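Local coordinates for protein klebicin C activity (Klebsiella pneumoniae, PDB 7NNA) that is a bacteriocin fragment, the Tol-binding domain of klebicin C, and probably takes part in importing the toxin into target bacteria through the efflux channel TolC, at residues K69-R74 with E110-K115; Q77-R82 with A100-R105; S13-Q18 with I167-A172. All coordinates share one frame; numbering follows the deposited sequence.

Contact 1 (K69-R74 with E110-K115)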
ATOM      1  N   LYS A  69     -31.944 -11.473  18.684  1.00 36.36           N
ATOM      2  CA  LYS A  69     -32.791 -10.672  19.561  1.00 38.43           C
ATOM      3  C   LYS A  69     -34.301 -11.033  19.310  1.00 38.22           C
ATOM      4  O   LYS A  69     -35.066 -11.255  20.267  1.00 35.93           O
ATOM      5  CB  LYS A  69     -32.506  -9.179  19.264  1.00 43.07           C
ATOM      6  CG  LYS A  69     -33.150  -8.183  20.222  1.00 52.49           C
ATOM      7  CD  LYS A  69     -33.239  -6.770  19.574  1.00 62.48           C
ATOM      8  CE  LYS A  69     -34.657  -6.201  19.647  1.00 69.87           C
ATOM      9  NZ  LYS A  69     -35.692  -7.287  19.601  1.00 70.58           N
ATOM     10  N   ASP A  70     -34.697 -11.161  18.016  1.00 38.04           N
ATOM     11  CA  ASP A  70     -36.089 -11.538  17.677  1.00 37.93           C
ATOM     12  C   ASP A  70     -36.500 -12.965  18.175  1.00 33.98           C
ATOM     13  O   ASP A  70     -37.655 -13.209  18.545  1.00 32.30           O
ATOM     14  CB  ASP A  70     -36.255 -11.492  16.165  1.00 41.75           C
ATOM     15  CG  ASP A  70     -36.102 -10.116  15.577  1.00 50.22           C
ATOM     16  OD1 ASP A  70     -36.314  -9.116  16.320  1.00 53.07           O
ATOM     17  OD2 ASP A  70     -35.766 -10.029  14.390  1.00 52.49           O
ATOM     18  N   VAL A  71     -35.558 -13.925  18.133  1.00 35.21           N
ATOM     19  CA  VAL A  71     -35.820 -15.282  18.617  1.00 32.35           C
ATOM     20  C   VAL A  71     -35.890 -15.256  20.145  1.00 32.46           C
ATOM     21  O   VAL A  71     -36.776 -15.918  20.756  1.00 31.47           O
ATOM     22  CB  VAL A  71     -34.781 -16.321  18.095  1.00 32.09           C
ATOM     23  CG1 VAL A  71     -35.079 -17.702  18.676  1.00 31.46           C
ATOM     24  CG2 VAL A  71     -34.805 -16.377  16.569  1.00 33.20           C
ATOM     25  N   VAL A  72     -35.001 -14.467  20.797  1.00 31.90           N
ATOM     26  CA  VAL A  72     -35.119 -14.312  22.261  1.00 31.30           C
ATOM     27  C   VAL A  72     -36.548 -13.729  22.645  1.00 31.45           C
ATOM     28  O   VAL A  72     -37.161 -14.206  23.586  1.00 30.33           O
ATOM     29  CB  VAL A  72     -33.956 -13.471  22.849  1.00 31.42           C
ATOM     30  CG1 VAL A  72     -34.224 -13.158  24.309  1.00 30.94           C
ATOM     31  CG2 VAL A  72     -32.610 -14.216  22.710  1.00 30.90           C
ATOM     32  N   ASP A  73     -37.048 -12.722  21.921  0.70 32.08           N
ATOM     33  CA  ASP A  73     -38.403 -12.179  22.190  0.70 34.92           C
ATOM     34  C   ASP A  73     -39.503 -13.231  21.954  0.70 35.99           C
ATOM     35  O   ASP A  73     -40.518 -13.229  22.652  0.70 36.55           O
ATOM     36  CB  ASP A  73     -38.703 -10.966  21.302  0.70 38.52           C
ATOM     37  CG  ASP A  73     -37.990  -9.681  21.682  0.70 42.24           C
ATOM     38  OD1 ASP A  73     -37.512  -9.576  22.849  0.70 41.23           O
ATOM     39  OD2 ASP A  73     -37.931  -8.774  20.830  0.70 47.20           O
ATOM     40  N   ARG A  74     -39.308 -14.130  20.990  1.00 35.71           N
ATOM     41  CA  ARG A  74     -40.276 -15.233  20.756  1.00 36.07           C
ATOM     42  C   ARG A  74     -40.299 -16.154  22.002  1.00 32.65           C
ATOM     43  O   ARG A  74     -41.359 -16.581  22.438  1.00 31.29           O
ATOM     44  CB  ARG A  74     -39.799 -16.035  19.546  1.00 40.34           C
ATOM     45  CG  ARG A  74     -40.678 -17.173  19.082  1.00 48.72           C
ATOM     46  CD  ARG A  74     -40.070 -17.914  17.857  1.00 54.28           C
ATOM     47  NE  ARG A  74     -39.538 -17.018  16.817  1.00 56.92           N
ATOM     48  CZ  ARG A  74     -38.698 -17.402  15.852  1.00 60.98           C
ATOM     49  NH1 ARG A  74     -38.240 -16.520  14.969  1.00 62.27           N
ATOM     50  NH2 ARG A  74     -38.295 -18.661  15.778  1.00 60.89           N
ATOM     51  N   GLU A 110     -35.872 -22.723  21.967  1.00 27.58           N
ATOM     52  CA  GLU A 110     -34.479 -22.760  22.404  1.00 27.19           C
ATOM     53  C   GLU A 110     -33.553 -23.333  21.282  1.00 29.25           C
ATOM     54  O   GLU A 110     -32.476 -22.780  21.055  1.00 27.46           O
ATOM     55  CB  GLU A 110     -34.345 -23.460  23.763  1.00 25.21           C
ATOM     56  CG  GLU A 110     -32.901 -23.672  24.182  1.00 26.59           C
ATOM     57  CD  GLU A 110     -32.100 -22.383  24.372  1.00 27.16           C
ATOM     58  OE1 GLU A 110     -32.700 -21.290  24.494  1.00 25.29           O
ATOM     59  OE2 GLU A 110     -30.858 -22.476  24.410  1.00 28.33           O
ATOM     60  N   GLU A 111     -33.998 -24.360  20.522  1.00 30.39           N
ATOM     61  CA  GLU A 111     -33.167 -24.844  19.394  1.00 32.75           C
ATOM     62  C   GLU A 111     -32.952 -23.772  18.358  1.00 32.77           C
ATOM     63  O   GLU A 111     -31.836 -23.597  17.868  1.00 33.91           O
ATOM     64  CB  GLU A 111     -33.794 -26.087  18.743  1.00 38.48           C
ATOM     65  CG  GLU A 111     -33.742 -27.277  19.683  1.00 46.41           C
ATOM     66  CD  GLU A 111     -32.363 -27.874  19.967  0.50 53.86           C
ATOM     67  OE1 GLU A 111     -32.216 -28.535  21.022  0.50 58.34           O
ATOM     68  OE2 GLU A 111     -31.435 -27.697  19.146  0.50 51.79           O
ATOM     69  N   ALA A 112     -33.987 -23.018  18.040  1.00 31.51           N
ATOM     70  CA  ALA A 112     -33.876 -21.922  17.071  1.00 31.46           C
ATOM     71  C   ALA A 112     -32.991 -20.783  17.622  1.00 29.32           C
ATOM     72  O   ALA A 112     -32.296 -20.081  16.870  1.00 28.44           O
ATOM     73  CB  ALA A 112     -35.270 -21.385  16.756  1.00 31.90           C
ATOM     74  N   ARG A 113     -33.006 -20.579  18.917  1.00 27.56           N
ATOM     75  CA  ARG A 113     -32.200 -19.499  19.544  1.00 25.50           C
ATOM     76  C   ARG A 113     -30.740 -19.916  19.536  1.00 27.83           C
ATOM     77  O   ARG A 113     -29.870 -19.104  19.212  1.00 28.90           O
ATOM     78  CB  ARG A 113     -32.688 -19.261  20.995  1.00 25.03           C
ATOM     79  CG  ARG A 113     -32.068 -17.944  21.565  1.00 24.67           C
ATOM     80  CD  ARG A 113     -31.868 -18.039  23.098  1.00 25.36           C
ATOM     81  NE  ARG A 113     -31.029 -19.200  23.456  1.00 25.60           N
ATOM     82  CZ  ARG A 113     -29.701 -19.271  23.356  1.00 28.54           C
ATOM     83  NH1 ARG A 113     -28.985 -18.192  23.023  1.00 25.97           N
ATOM     84  NH2 ARG A 113     -29.077 -20.409  23.601  1.00 27.87           N
ATOM     85  N   LYS A 114     -30.461 -21.194  19.821  1.00 28.56           N
ATOM     86  CA  LYS A 114     -29.079 -21.709  19.790  1.00 32.14           C
ATOM     87  C   LYS A 114     -28.490 -21.557  18.391  1.00 33.87           C
ATOM     88  O   LYS A 114     -27.307 -21.169  18.246  1.00 35.50           O
ATOM     89  CB  LYS A 114     -29.068 -23.202  20.199  1.00 34.64           C
ATOM     90  CG  LYS A 114     -28.990 -23.417  21.712  1.00 39.22           C
ATOM     91  CD  LYS A 114     -28.737 -24.924  22.037  1.00 46.39           C
ATOM     92  CE  LYS A 114     -28.400 -25.176  23.508  1.00 53.23           C
ATOM     93  NZ  LYS A 114     -29.515 -24.873  24.549  1.00 51.63           N
ATOM     94  N   LYS A 115     -29.291 -21.830  17.360  0.54 33.95           N
ATOM     95  CA  LYS A 115     -28.822 -21.676  15.983  0.54 36.46           C
ATOM     96  C   LYS A 115     -28.638 -20.203  15.619  0.54 37.95           C
ATOM     97  O   LYS A 115     -27.604 -19.844  15.028  0.54 40.65           O
ATOM     98  CB  LYS A 115     -29.810 -22.352  15.038  0.54 38.66           C
ATOM     99  CG  LYS A 115     -29.381 -22.327  13.590  0.54 41.70           C
ATOM    100  CD  LYS A 115     -30.523 -22.681  12.683  0.54 44.91           C
ATOM    101  CE  LYS A 115     -30.050 -22.808  11.253  0.54 51.20           C
ATOM    102  NZ  LYS A 115     -31.199 -23.005  10.354  0.54 53.97           N
TER

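Contact 2 (Q77-R82 with A100-R105)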
ATOM      1  N   GLN A  77     -42.198 -14.337  24.921  1.00 34.70           N
ATOM      2  CA  GLN A  77     -43.625 -14.319  24.669  1.00 35.85           C
ATOM      3  C   GLN A  77     -44.194 -15.694  24.979  1.00 33.03           C
ATOM      4  O   GLN A  77     -45.217 -15.793  25.640  1.00 33.15           O
ATOM      5  CB  GLN A  77     -43.896 -14.010  23.194  1.00 41.21           C
ATOM      6  CG  GLN A  77     -43.487 -12.631  22.746  1.00 54.27           C
ATOM      7  CD  GLN A  77     -44.268 -11.577  23.461  1.00 70.06           C
ATOM      8  OE1 GLN A  77     -45.479 -11.727  23.729  1.00 75.56           O
ATOM      9  NE2 GLN A  77     -43.588 -10.476  23.787  1.00 74.53           N
ATOM     10  N   ASN A  78     -43.553 -16.781  24.489  1.00 30.71           N
ATOM     11  CA  ASN A  78     -44.058 -18.132  24.756  1.00 29.38           C
ATOM     12  C   ASN A  78     -44.036 -18.414  26.268  1.00 28.50           C
ATOM     13  O   ASN A  78     -44.935 -19.067  26.767  1.00 28.51           O
ATOM     14  CB  ASN A  78     -43.164 -19.173  24.060  1.00 29.68           C
ATOM     15  CG  ASN A  78     -43.645 -20.590  24.375  1.00 29.86           C
ATOM     16  OD1 ASN A  78     -44.824 -20.919  24.175  1.00 31.23           O
ATOM     17  ND2 ASN A  78     -42.791 -21.396  24.968  1.00 25.48           N
ATOM     18  N   ASN A  79     -43.025 -17.885  27.003  1.00 26.54           N
ATOM     19  CA  ASN A  79     -42.934 -18.149  28.451  1.00 25.63           C
ATOM     20  C   ASN A  79     -44.144 -17.638  29.235  1.00 28.75           C
ATOM     21  O   ASN A  79     -44.495 -18.225  30.267  1.00 27.75           O
ATOM     22  CB  ASN A  79     -41.614 -17.593  28.973  1.00 24.58           C
ATOM     23  CG  ASN A  79     -40.455 -18.417  28.471  1.00 22.08           C
ATOM     24  OD1 ASN A  79     -40.632 -19.553  27.974  1.00 21.62           O
ATOM     25  ND2 ASN A  79     -39.242 -17.867  28.567  1.00 19.17           N
ATOM     26  N   LYS A  80     -44.858 -16.643  28.674  1.00 30.80           N
ATOM     27  CA  LYS A  80     -46.104 -16.175  29.319  1.00 33.62           C
ATOM     28  C   LYS A  80     -47.171 -17.219  29.346  1.00 34.72           C
ATOM     29  O   LYS A  80     -48.093 -17.072  30.143  1.00 37.73           O
ATOM     30  CB  LYS A  80     -46.657 -14.931  28.595  1.00 37.68           C
ATOM     31  CG  LYS A  80     -45.613 -13.821  28.491  1.00 44.65           C
ATOM     32  CD  LYS A  80     -45.261 -13.253  29.814  1.00 52.43           C
ATOM     33  CE  LYS A  80     -44.409 -11.980  29.689  1.00 60.50           C
ATOM     34  NZ  LYS A  80     -44.671 -11.228  28.434  1.00 63.53           N
ATOM     35  N   THR A  81     -47.160 -18.190  28.423  1.00 33.37           N
ATOM     36  CA  THR A  81     -48.194 -19.223  28.361  1.00 33.19           C
ATOM     37  C   THR A  81     -47.921 -20.416  29.280  1.00 31.19           C
ATOM     38  O   THR A  81     -48.656 -21.414  29.207  1.00 31.19           O
ATOM     39  CB  THR A  81     -48.368 -19.748  26.894  1.00 35.38           C
ATOM     40  OG1 THR A  81     -47.251 -20.546  26.503  1.00 33.24           O
ATOM     41  CG2 THR A  81     -48.552 -18.613  25.886  1.00 37.65           C
ATOM     42  N   ARG A  82     -46.874 -20.352  30.133  1.00 27.23           N
ATOM     43  CA  ARG A  82     -46.573 -21.479  31.044  1.00 27.04           C
ATOM     44  C   ARG A  82     -47.820 -21.814  31.919  1.00 26.89           C
ATOM     45  O   ARG A  82     -48.340 -20.947  32.605  1.00 26.20           O
ATOM     46  CB  ARG A  82     -45.406 -21.123  32.005  1.00 26.78           C
ATOM     47  CG  ARG A  82     -44.971 -22.286  32.910  1.00 28.86           C
ATOM     48  CD  ARG A  82     -44.028 -21.802  34.014  1.00 31.26           C
ATOM     49  NE  ARG A  82     -42.803 -21.267  33.384  1.00 31.32           N
ATOM     50  CZ  ARG A  82     -41.738 -22.016  33.080  1.00 30.09           C
ATOM     51  NH1 ARG A  82     -41.701 -23.313  33.429  1.00 27.52           N
ATOM     52  NH2 ARG A  82     -40.724 -21.490  32.404  1.00 25.21           N
ATOM     53  N   ALA A 100     -47.009 -30.495  28.756  1.00 25.66           N
ATOM     54  CA  ALA A 100     -46.160 -31.154  27.751  1.00 26.62           C
ATOM     55  C   ALA A 100     -46.017 -30.282  26.479  1.00 27.83           C
ATOM     56  O   ALA A 100     -44.910 -30.137  25.908  1.00 27.75           O
ATOM     57  CB  ALA A 100     -46.730 -32.553  27.414  1.00 27.16           C
ATOM     58  N   GLU A 101     -47.156 -29.678  26.038  1.00 28.03           N
ATOM     59  CA  GLU A 101     -47.111 -28.800  24.872  1.00 26.54           C
ATOM     60  C   GLU A 101     -46.311 -27.522  25.126  1.00 27.01           C
ATOM     61  O   GLU A 101     -45.572 -27.055  24.234  1.00 27.09           O
ATOM     62  CB  GLU A 101     -48.551 -28.433  24.451  1.00 28.05           C
ATOM     63  CG  GLU A 101     -49.270 -29.610  23.800  1.00 34.94           C
ATOM     64  CD  GLU A 101     -50.753 -29.391  23.534  0.80 46.14           C
ATOM     65  OE1 GLU A 101     -51.194 -28.216  23.536  0.80 48.92           O
ATOM     66  OE2 GLU A 101     -51.471 -30.397  23.322  0.80 47.37           O
ATOM     67  N   PHE A 102     -46.419 -26.939  26.337  1.00 26.25           N
ATOM     68  CA  PHE A 102     -45.620 -25.755  26.665  1.00 25.14           C
ATOM     69  C   PHE A 102     -44.109 -26.122  26.626  1.00 24.31           C
ATOM     70  O   PHE A 102     -43.286 -25.357  26.080  1.00 23.28           O
ATOM     71  CB  PHE A 102     -45.999 -25.206  28.085  1.00 24.05           C
ATOM     72  CG  PHE A 102     -44.988 -24.174  28.551  1.00 23.99           C
ATOM     73  CD1 PHE A 102     -45.028 -22.873  28.064  1.00 25.26           C
ATOM     74  CD2 PHE A 102     -43.991 -24.510  29.467  1.00 23.40           C
ATOM     75  CE1 PHE A 102     -44.048 -21.940  28.443  1.00 26.04           C
ATOM     76  CE2 PHE A 102     -43.035 -23.577  29.845  1.00 24.26           C
ATOM     77  CZ  PHE A 102     -43.037 -22.319  29.282  1.00 25.36           C
ATOM     78  N   ILE A 103     -43.731 -27.283  27.224  1.00 23.47           N
ATOM     79  CA  ILE A 103     -42.315 -27.665  27.245  1.00 23.49           C
ATOM     80  C   ILE A 103     -41.807 -27.886  25.832  1.00 24.38           C
ATOM     81  O   ILE A 103     -40.707 -27.435  25.509  1.00 24.37           O
ATOM     82  CB  ILE A 103     -42.140 -28.943  28.116  1.00 24.37           C
ATOM     83  CG1 ILE A 103     -42.529 -28.667  29.574  1.00 25.16           C
ATOM     84  CG2 ILE A 103     -40.680 -29.481  28.014  1.00 25.00           C
ATOM     85  CD1 ILE A 103     -42.358 -29.970  30.489  1.00 28.32           C
ATOM     86  N   GLY A 104     -42.629 -28.493  24.969  1.00 27.48           N
ATOM     87  CA  GLY A 104     -42.242 -28.741  23.575  1.00 28.86           C
ATOM     88  C   GLY A 104     -41.985 -27.431  22.849  1.00 30.55           C
ATOM     89  O   GLY A 104     -41.032 -27.320  22.073  1.00 30.48           O
ATOM     90  N   ARG A 105     -42.852 -26.422  23.084  1.00 30.32           N
ATOM     91  CA  ARG A 105     -42.684 -25.098  22.442  1.00 27.86           C
ATOM     92  C   ARG A 105     -41.445 -24.396  22.991  1.00 28.23           C
ATOM     93  O   ARG A 105     -40.690 -23.794  22.229  1.00 29.14           O
ATOM     94  CB  ARG A 105     -43.869 -24.205  22.779  1.00 28.60           C
ATOM     95  CG  ARG A 105     -45.136 -24.515  21.942  1.00 32.97           C
ATOM     96  CD  ARG A 105     -46.150 -23.420  22.058  1.00 34.75           C
ATOM     97  NE  ARG A 105     -46.516 -23.106  23.459  1.00 34.77           N
ATOM     98  CZ  ARG A 105     -47.540 -23.641  24.120  1.00 37.34           C
ATOM     99  NH1 ARG A 105     -48.207 -24.676  23.606  1.00 36.03           N
ATOM    100  NH2 ARG A 105     -47.847 -23.210  25.338  1.00 33.41           N
TER

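Contact 3 (S13-Q18 with I167-A172)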
ATOM      1  N   SER A  13      36.610   8.818 -23.423  1.00 48.56           N
ATOM      2  CA  SER A  13      37.320   9.444 -22.307  1.00 45.40           C
ATOM      3  C   SER A  13      36.802   8.870 -20.986  1.00 40.88           C
ATOM      4  O   SER A  13      35.640   8.424 -20.924  1.00 37.52           O
ATOM      5  CB  SER A  13      37.085  10.953 -22.318  1.00 47.04           C
ATOM      6  OG  SER A  13      35.729  11.303 -22.049  1.00 45.21           O
ATOM      7  N   LEU A  14      37.637   8.903 -19.914  1.00 39.60           N
ATOM      8  CA  LEU A  14      37.195   8.361 -18.639  1.00 38.94           C
ATOM      9  C   LEU A  14      35.963   9.137 -18.109  1.00 34.01           C
ATOM     10  O   LEU A  14      35.036   8.513 -17.574  1.00 31.20           O
ATOM     11  CB  LEU A  14      38.361   8.368 -17.618  1.00 42.77           C
ATOM     12  CG  LEU A  14      37.976   7.933 -16.200  1.00 46.36           C
ATOM     13  CD1 LEU A  14      37.475   6.465 -16.177  1.00 47.92           C
ATOM     14  CD2 LEU A  14      39.138   8.141 -15.212  1.00 50.18           C
ATOM     15  N   THR A  15      35.917  10.486 -18.319  1.00 32.84           N
ATOM     16  CA  THR A  15      34.752  11.245 -17.832  1.00 32.46           C
ATOM     17  C   THR A  15      33.510  10.848 -18.576  1.00 30.91           C
ATOM     18  O   THR A  15      32.427  10.775 -17.953  1.00 30.73           O
ATOM     19  CB  THR A  15      34.958  12.756 -17.893  1.00 35.53           C
ATOM     20  OG1 THR A  15      35.410  13.080 -19.213  1.00 36.36           O
ATOM     21  CG2 THR A  15      35.962  13.254 -16.884  1.00 38.68           C
ATOM     22  N   ARG A  16      33.618  10.567 -19.898  1.00 33.24           N
ATOM     23  CA  ARG A  16      32.399  10.127 -20.617  1.00 33.94           C
ATOM     24  C   ARG A  16      31.992   8.750 -20.146  1.00 31.93           C
ATOM     25  O   ARG A  16      30.782   8.484 -20.042  1.00 31.65           O
ATOM     26  CB  ARG A  16      32.588  10.082 -22.143  1.00 38.73           C
ATOM     27  CG  ARG A  16      32.291  11.375 -22.851  1.00 45.02           C
ATOM     28  CD  ARG A  16      30.850  11.875 -22.750  1.00 47.94           C
ATOM     29  NE  ARG A  16      30.880  13.258 -23.233  1.00 50.30           N
ATOM     30  CZ  ARG A  16      29.912  14.150 -23.114  1.00 53.25           C
ATOM     31  NH1 ARG A  16      28.763  13.817 -22.564  1.00 54.72           N
ATOM     32  NH2 ARG A  16      30.086  15.384 -23.555  1.00 57.97           N
ATOM     33  N   LEU A  17      32.963   7.844 -19.926  1.00 30.27           N
ATOM     34  CA  LEU A  17      32.613   6.503 -19.427  1.00 30.86           C
ATOM     35  C   LEU A  17      31.959   6.551 -18.060  1.00 27.98           C
ATOM     36  O   LEU A  17      31.011   5.780 -17.795  1.00 26.85           O
ATOM     37  CB  LEU A  17      33.816   5.559 -19.465  1.00 33.94           C
ATOM     38  CG  LEU A  17      34.288   5.293 -20.903  1.00 40.29           C
ATOM     39  CD1 LEU A  17      35.674   4.608 -20.936  1.00 42.37           C
ATOM     40  CD2 LEU A  17      33.264   4.537 -21.665  1.00 42.74           C
ATOM     41  N   GLN A  18      32.442   7.452 -17.161  0.51 26.47           N
ATOM     42  CA  GLN A  18      31.855   7.659 -15.832  0.51 25.29           C
ATOM     43  C   GLN A  18      30.432   8.235 -15.968  0.51 24.52           C
ATOM     44  O   GLN A  18      29.549   7.835 -15.228  0.51 23.20           O
ATOM     45  CB  GLN A  18      32.729   8.618 -14.980  0.51 27.05           C
ATOM     46  CG  GLN A  18      34.106   8.041 -14.654  0.51 28.45           C
ATOM     47  CD  GLN A  18      34.330   7.817 -13.166  0.51 31.54           C
ATOM     48  OE1 GLN A  18      33.690   6.976 -12.551  0.51 31.49           O
ATOM     49  NE2 GLN A  18      35.269   8.553 -12.555  0.51 27.48           N
ATOM     50  N   ILE A 167      28.078  16.967 -16.986  1.00 33.55           N
ATOM     51  CA  ILE A 167      28.650  18.318 -17.082  1.00 34.17           C
ATOM     52  C   ILE A 167      30.178  18.227 -16.959  1.00 33.08           C
ATOM     53  O   ILE A 167      30.889  18.953 -17.680  1.00 34.79           O
ATOM     54  CB  ILE A 167      27.973  19.277 -16.030  1.00 37.46           C
ATOM     55  CG1 ILE A 167      26.555  19.620 -16.442  1.00 40.03           C
ATOM     56  CG2 ILE A 167      28.771  20.579 -15.727  1.00 40.41           C
ATOM     57  CD1 ILE A 167      25.725  20.153 -15.266  1.00 43.82           C
ATOM     58  N   ALA A 168      30.698  17.311 -16.112  1.00 32.10           N
ATOM     59  CA  ALA A 168      32.165  17.160 -15.981  1.00 32.07           C
ATOM     60  C   ALA A 168      32.744  16.654 -17.297  1.00 31.66           C
ATOM     61  O   ALA A 168      33.804  17.118 -17.734  1.00 31.82           O
ATOM     62  CB  ALA A 168      32.488  16.165 -14.862  1.00 31.58           C
ATOM     63  N   ALA A 169      32.032  15.721 -17.972  1.00 29.36           N
ATOM     64  CA  ALA A 169      32.487  15.223 -19.267  1.00 29.70           C
ATOM     65  C   ALA A 169      32.521  16.351 -20.302  1.00 31.32           C
ATOM     66  O   ALA A 169      33.510  16.492 -21.091  1.00 30.54           O
ATOM     67  CB  ALA A 169      31.595  14.053 -19.713  1.00 28.79           C
ATOM     68  N   GLU A 170      31.492  17.214 -20.282  1.00 31.57           N
ATOM     69  CA  GLU A 170      31.428  18.355 -21.215  1.00 33.17           C
ATOM     70  C   GLU A 170      32.554  19.360 -20.958  1.00 35.85           C
ATOM     71  O   GLU A 170      33.168  19.886 -21.914  1.00 37.72           O
ATOM     72  CB  GLU A 170      30.050  19.032 -21.070  1.00 34.95           C
ATOM     73  CG  GLU A 170      28.918  18.149 -21.567  1.00 38.43           C
ATOM     74  CD  GLU A 170      27.519  18.665 -21.248  1.00 51.69           C
ATOM     75  OE1 GLU A 170      27.395  19.852 -20.858  1.00 57.13           O
ATOM     76  OE2 GLU A 170      26.541  17.899 -21.422  1.00 48.83           O
ATOM     77  N   LYS A 171      32.863  19.599 -19.680  0.50 35.60           N
ATOM     78  CA  LYS A 171      33.920  20.522 -19.263  0.50 36.59           C
ATOM     79  C   LYS A 171      35.280  19.993 -19.643  0.50 37.20           C
ATOM     80  O   LYS A 171      36.137  20.779 -20.072  0.50 38.39           O
ATOM     81  CB  LYS A 171      33.859  20.738 -17.731  0.50 38.64           C
ATOM     82  CG  LYS A 171      34.796  21.836 -17.204  0.50 41.69           C
ATOM     83  CD  LYS A 171      34.361  22.214 -15.771  0.50 46.79           C
ATOM     84  CE  LYS A 171      35.467  22.751 -14.884  0.50 51.24           C
ATOM     85  NZ  LYS A 171      34.899  23.425 -13.688  0.50 53.98           N
ATOM     86  N   ALA A 172      35.498  18.674 -19.525  1.00 36.22           N
ATOM     87  CA  ALA A 172      36.787  18.074 -19.899  1.00 37.51           C
ATOM     88  C   ALA A 172      37.016  18.214 -21.398  1.00 39.54           C
ATOM     89  O   ALA A 172      38.141  18.472 -21.831  1.00 39.67           O
ATOM     90  CB  ALA A 172      36.838  16.595 -19.492  1.00 36.34           C
TER
HETATM   91  O   HOH W   1      34.968  13.972 -22.008  1.00 38.15           O
HETATM   92  O   HOH W   2      26.638  16.013 -23.007  1.00 31.01           O

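Contact 1 (K69-R74 with E110-K115)
Val71 pushes its CG1 methyl against the backbone of Arg113, reaching CA at 3.5 Å, and this is the tight point of the contact. The methyl is put there by a first torsion of 178°, which sets CG1 anti to the N of Val71 and lets it lie over the helix surface between Ala112 and Arg113; the Arg113 CB is 3.7 Å from the same methyl, and the Ala112 CB closes in at 4.2 Å. Val72 works beside it: its CG2 runs alongside the aliphatic part of Arg113, 3.9 Å from CD, the two side chains pointing the same way. The helices 14-79 and 93-197 run antiparallel here, at 164° with local axes 9.2 Å apart, as the two arms of a helical hairpin, and the buried surface of 179 Å² is modest. Away from the valines the packing gives way to charge. Arg74 approaches obliquely, its NH2 only brushing the Ala112 CB. Arg113, its chain bent at the second and third torsions, turns its guanidinium back along its own helix and grips Glu110 side-on, NE to OE1 and NH2 to OE2, both N-H...O angles 168°. Lys114 NZ takes the anti lone pair of Glu110 OE2 at 2.8 Å, so that this oxygen holds two donors, while Arg113 NH1 reaches on to Glu117.

Contact 2 (Q77-R82 with A100-R105)
Phe102 presents one ring face to Arg82 and its edge to Asn78. The Arg82 CA sits over the face in a CH-pi contact, 3.7 Å from the ring centroid and close to the normal, while CB and CG continue across CZ and CE2. Bent at its third torsion, the Arg82 chain swings its guanidinium out past the CE2 rim, so that Phe102 CE2 lies over the centre of one guanidinium face; the two planes are 61° apart, which rules out a parallel stack. In the plane of the ring, Asn78 O comes to 3.4 Å from Phe102 CE1, and the Asn78 amide is turned just 19° from the ring. A type I beta turn from Asn79 to Arg82 leads into the link to the antiparallel helix 93-197, and Phe102 packs against that turn near the closed end of the helical hairpin. The Arg105 guanidinium plane is almost perpendicular to the Asn78 amide, at 89°. Its NE gives a bond of 2.9 Å to Asn78 OD1, in the guanidinium plane, and its NH2 gives a second, of 3.0 Å, to Thr81 OG1. The Thr81 hydroxyl lies between its own N and carbonyl carbon, and from there Thr81 OG1 donates to Asn78 O at 2.8 Å. That carbonyl further accepts from Thr81 N, and Asn79 OD1 is bonded to Gln106.

Contact 3 (S13-Q18 with I167-A172)
The helix of residues 14-18 and that of 167-172 run antiparallel at 163°, with axes 8.3 Å apart and Thr15 facing Ala169 at a CA-CA distance of 4.8 Å. The small side chains are consistent with so close an approach. Thr15 directs its CB and hydroxyl at the Ala169 backbone, OG1 lying 3.6 Å from Ala169 CA, and the same oxygen meets the methyl of Ala172, one helical turn further along. A chi1 of 51° places OG1 between the backbone N and carbonyl carbon of Thr15, and from there it also reaches a water. This water is shared three ways: it is hydrogen-bonded to Ser13 OG and Thr15 OG1, and donates to Ala169 O at 3.1 Å, tying the start of one helix to a main-chain carbonyl of the other. Ser13 OG has a second task, accepting from Arg16 N at 3.1 Å as the N-cap of helix 14-79.

Arg16 covers the other part of the interface. Bent at its second torsion, its chain passes across Ala169, whose CB sits 3.6 Å above one face of the guanidinium, displaced toward the rim. The Arg16 NH2 touches the aliphatic CG of Glu170 at 3.6 Å, but the charged ends do not meet directly, and the guanidinium and carboxylate planes are 37° apart. A second water, at the guanidinium edge, accepts from Arg16 NH1. The direct salt bridges go to other residues: Arg16 NE to Glu173, and Glu170 OE2 to Arg166. With small residues facing each other across near axes, this is a close antiparallel pairing, as in a long helical hairpin, possibly of coiled-coil type, here where helix 14-79 begins.

Overall arrangement
All three contacts join helix 14-79 to helix 93-197 and are nested along the chain: contact 2 lies within the loop closed by contact 1, and contact 1 within that closed by contact 3. Contacts 1 and 2 are neighbours, their centres 14 Å apart, near the turn of the hairpin. Contact 3 lies on the opposite side of the chain's centre, its centre about 84 Å from that of contact 1 and about 98 Å from that of contact 2. These separations, with a radius of gyration of 45 Å, describe a long rod, a shape consistent with passage through a channel such as TolC, though the contacts do not prove it; none involves a ligand or known site.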